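Local structure of AvtR (4HV0) at residues M2-E7 and Y62-C67. The protein is a viral ribbon-helix-helix protein that regulates transcription, probably by binding DNA. Sequence-based numbering, arbitrary orientation.
Sequences MVTVEE and YYRINC
V3 pairs with I65, and V5 with Y63, each through two backbone hydrogen bonds, which tie strand 3-6 antiparallel to strand 60-65, the segment axes 4.6 Å apart at closest; V3 N lies 2.9 Å from I65 O. Beta-branched V3, V5 and I65 suit extended strands, and their side chains share one face of the sheet with Y63. There, with CG1 anti to the carbonyl carbon (chi1 -59°), V5 CG2 falls between the backbone N and the carbonyl carbon and meets I65 CD1 at 3.9 Å, while I65 also packs on helices 7-19 and 24-36. V3 CG2 lies 3.8 Å from C67 CB, extending this apolar side past the last bridge. Strand 3-6 followed by helices 7-19 and 24-36 has the ribbon-helix-helix order of the CopG family; here the ribbon strand pairs within its own chain with strand 60-65. E6 occupies the N-cap position of helix 7-19, and OE2 forms a salt bridge with K93. Just beyond, E7 CG approaches the edge of the Y63 ring, 3.8 Å from CE2; that ring also stacks with Y10. On the face of T4 and R64, T4 lies alongside the arginine, and M2, present as selenomethionine, bends so that SE lies against the R64 chain.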
HETATM    1  N   MSE A   2      -2.425   3.079  -8.671  1.00101.88           N
HETATM    2  CA  MSE A   2      -0.981   2.735  -8.467  1.00106.14           C
HETATM    3  C   MSE A   2      -0.409   3.432  -7.252  1.00 96.93           C
HETATM    4  O   MSE A   2      -0.671   4.610  -7.020  1.00106.47           O
HETATM    5  CB  MSE A   2      -0.189   3.103  -9.708  1.00109.70           C
HETATM    6  CG  MSE A   2       1.107   2.309  -9.800  1.00114.90           C
HETATM    7 SE   MSE A   2       2.665   3.472 -10.092  0.50125.73          SE
HETATM    8  CE  MSE A   2       2.471   4.592  -8.473  1.00113.09           C
ATOM      9  N   VAL A   3       0.364   2.688  -6.465  1.00 85.78           N
ATOM     10  CA  VAL A   3       1.096   3.196  -5.310  1.00 74.50           C
ATOM     11  C   VAL A   3       2.622   3.107  -5.545  1.00 68.28           C
ATOM     12  O   VAL A   3       3.106   2.247  -6.287  1.00 70.25           O
ATOM     13  CB  VAL A   3       0.732   2.340  -4.082  1.00 70.75           C
ATOM     14  CG1 VAL A   3       1.349   2.914  -2.814  1.00 76.43           C
ATOM     15  CG2 VAL A   3      -0.773   2.186  -3.955  1.00 64.04           C
ATOM     16  N   THR A   4       3.393   3.993  -4.928  1.00 67.36           N
ATOM     17  CA  THR A   4       4.856   3.854  -4.922  1.00 63.23           C
ATOM     18  C   THR A   4       5.392   3.773  -3.512  1.00 60.89           C
ATOM     19  O   THR A   4       5.145   4.665  -2.712  1.00 67.53           O
ATOM     20  CB  THR A   4       5.547   5.019  -5.602  1.00 64.70           C
ATOM     21  OG1 THR A   4       4.892   5.294  -6.853  1.00 75.44           O
ATOM     22  CG2 THR A   4       6.979   4.645  -5.836  1.00 56.99           C
ATOM     23  N   VAL A   5       6.125   2.706  -3.199  1.00 57.05           N
ATOM     24  CA  VAL A   5       6.678   2.529  -1.859  1.00 55.56           C
ATOM     25  C   VAL A   5       8.188   2.321  -1.825  1.00 52.23           C
ATOM     26  O   VAL A   5       8.766   1.814  -2.754  1.00 59.87           O
ATOM     27  CB  VAL A   5       5.922   1.385  -1.114  1.00 61.49           C
ATOM     28  CG1 VAL A   5       4.442   1.736  -1.014  1.00 65.41           C
ATOM     29  CG2 VAL A   5       6.049   0.032  -1.839  1.00 56.79           C
ATOM     30  N   GLU A   6       8.804   2.642  -0.692  1.00 55.69           N
ATOM     31  CA  GLU A   6      10.192   2.321  -0.418  1.00 55.99           C
ATOM     32  C   GLU A   6      10.404   0.811  -0.265  1.00 65.78           C
ATOM     33  O   GLU A   6       9.483   0.057   0.067  1.00 70.61           O
ATOM     34  CB  GLU A   6      10.561   2.868   0.936  1.00 58.33           C
ATOM     35  CG  GLU A   6      10.664   4.353   1.117  1.00 66.26           C
ATOM     36  CD  GLU A   6      10.823   4.693   2.605  1.00 77.12           C
ATOM     37  OE1 GLU A   6      11.320   3.827   3.356  1.00 84.95           O
ATOM     38  OE2 GLU A   6      10.457   5.822   3.018  1.00 89.03           O
ATOM     39  N   GLU A   7      11.647   0.372  -0.399  1.00 74.98           N
ATOM     40  CA  GLU A   7      11.976  -1.057  -0.355  1.00 83.06           C
ATOM     41  C   GLU A   7      11.619  -1.724   0.987  1.00 75.93           C
ATOM     42  O   GLU A   7      11.041  -2.810   1.014  1.00 78.47           O
ATOM     43  CB  GLU A   7      13.459  -1.225  -0.664  1.00 90.03           C
ATOM     44  CG  GLU A   7      13.932  -2.653  -0.826  1.00 98.16           C
ATOM     45  CD  GLU A   7      15.331  -2.720  -1.397  1.00109.85           C
ATOM     46  OE1 GLU A   7      16.042  -1.683  -1.365  1.00121.36           O
ATOM     47  OE2 GLU A   7      15.711  -3.805  -1.889  1.00120.75           O
ATOM     48  N   TYR A  62      12.497   1.811  -5.540  1.00 59.23           N
ATOM     49  CA  TYR A  62      11.169   2.294  -5.202  1.00 59.06           C
ATOM     50  C   TYR A  62      10.159   1.466  -5.999  1.00 61.60           C
ATOM     51  O   TYR A  62      10.124   1.524  -7.224  1.00 57.38           O
ATOM     52  CB  TYR A  62      11.029   3.789  -5.565  1.00 61.23           C
ATOM     53  CG  TYR A  62      11.903   4.705  -4.746  1.00 59.58           C
ATOM     54  CD1 TYR A  62      11.480   5.187  -3.512  1.00 58.85           C
ATOM     55  CD2 TYR A  62      13.168   5.071  -5.185  1.00 65.49           C
ATOM     56  CE1 TYR A  62      12.281   6.013  -2.746  1.00 62.13           C
ATOM     57  CE2 TYR A  62      13.977   5.919  -4.426  1.00 67.79           C
ATOM     58  CZ  TYR A  62      13.525   6.388  -3.213  1.00 67.78           C
ATOM     59  OH  TYR A  62      14.329   7.222  -2.465  1.00 72.46           O
ATOM     60  N   TYR A  63       9.333   0.686  -5.313  1.00 68.54           N
ATOM     61  CA  TYR A  63       8.449  -0.256  -5.997  1.00 64.85           C
ATOM     62  C   TYR A  63       7.153   0.415  -6.408  1.00 65.44           C
ATOM     63  O   TYR A  63       6.564   1.143  -5.649  1.00 63.61           O
ATOM     64  CB  TYR A  63       8.202  -1.473  -5.120  1.00 70.03           C
ATOM     65  CG  TYR A  63       9.442  -2.326  -4.925  1.00 77.18           C
ATOM     66  CD1 TYR A  63       9.631  -3.511  -5.646  1.00 78.30           C
ATOM     67  CD2 TYR A  63      10.432  -1.938  -4.025  1.00 77.71           C
ATOM     68  CE1 TYR A  63      10.770  -4.283  -5.457  1.00 79.07           C
ATOM     69  CE2 TYR A  63      11.568  -2.702  -3.829  1.00 79.00           C
ATOM     70  CZ  TYR A  63      11.737  -3.869  -4.545  1.00 81.44           C
ATOM     71  OH  TYR A  63      12.875  -4.624  -4.336  1.00 92.95           O
ATOM     72  N   ARG A  64       6.732   0.172  -7.641  1.00 72.42           N
ATOM     73  CA  ARG A  64       5.461   0.658  -8.162  1.00 77.44           C
ATOM     74  C   ARG A  64       4.445  -0.489  -8.072  1.00 83.21           C
ATOM     75  O   ARG A  64       4.635  -1.530  -8.688  1.00 89.06           O
ATOM     76  CB  ARG A  64       5.612   1.096  -9.616  1.00 87.91           C
ATOM     77  CG  ARG A  64       6.429   2.357  -9.822  1.00101.41           C
ATOM     78  CD  ARG A  64       5.908   3.167 -10.997  1.00123.42           C
ATOM     79  NE  ARG A  64       6.630   4.434 -11.128  1.00140.29           N
ATOM     80  CZ  ARG A  64       6.477   5.496 -10.329  1.00155.23           C
ATOM     81  NH1 ARG A  64       5.622   5.478  -9.307  1.00159.07           N
ATOM     82  NH2 ARG A  64       7.189   6.597 -10.553  1.00161.11           N
ATOM     83  N   ILE A  65       3.377  -0.309  -7.302  1.00 87.96           N
ATOM     84  CA  ILE A  65       2.404  -1.381  -7.066  1.00 83.77           C
ATOM     85  C   ILE A  65       1.061  -1.071  -7.708  1.00 89.45           C
ATOM     86  O   ILE A  65       0.472  -0.018  -7.466  1.00 82.17           O
ATOM     87  CB  ILE A  65       2.177  -1.615  -5.569  1.00 82.93           C
ATOM     88  CG1 ILE A  65       3.432  -2.150  -4.893  1.00 81.89           C
ATOM     89  CG2 ILE A  65       1.085  -2.653  -5.363  1.00 72.93           C
ATOM     90  CD1 ILE A  65       3.326  -2.210  -3.388  1.00 83.06           C
ATOM     91  N   ASN A  66       0.569  -2.018  -8.508  1.00109.07           N
ATOM     92  CA  ASN A  66      -0.733  -1.892  -9.161  1.00113.11           C
ATOM     93  C   ASN A  66      -1.861  -2.196  -8.188  1.00114.35           C
ATOM     94  O   ASN A  66      -2.487  -3.251  -8.234  1.00119.53           O
ATOM     95  CB  ASN A  66      -0.831  -2.783 -10.411  1.00117.34           C
ATOM     96  CG  ASN A  66      -0.896  -1.977 -11.699  1.00115.36           C
ATOM     97  OD1 ASN A  66      -0.874  -0.748 -11.683  1.00119.52           O
ATOM     98  ND2 ASN A  66      -0.984  -2.669 -12.822  1.00117.29           N
ATOM     99  N   CYS A  67      -2.091  -1.271  -7.273  1.00115.96           N
ATOM    100  CA  CYS A  67      -3.227  -1.389  -6.403  1.00104.95           C
ATOM    101  C   CYS A  67      -4.386  -0.760  -7.137  1.00106.79           C
ATOM    102  O   CYS A  67      -4.306   0.407  -7.528  1.00110.14           O
ATOM    103  CB  CYS A  67      -2.983  -0.686  -5.084  1.00102.66           C
ATOM    104  SG  CYS A  67      -4.227  -1.176  -3.898  1.00104.20           S
TER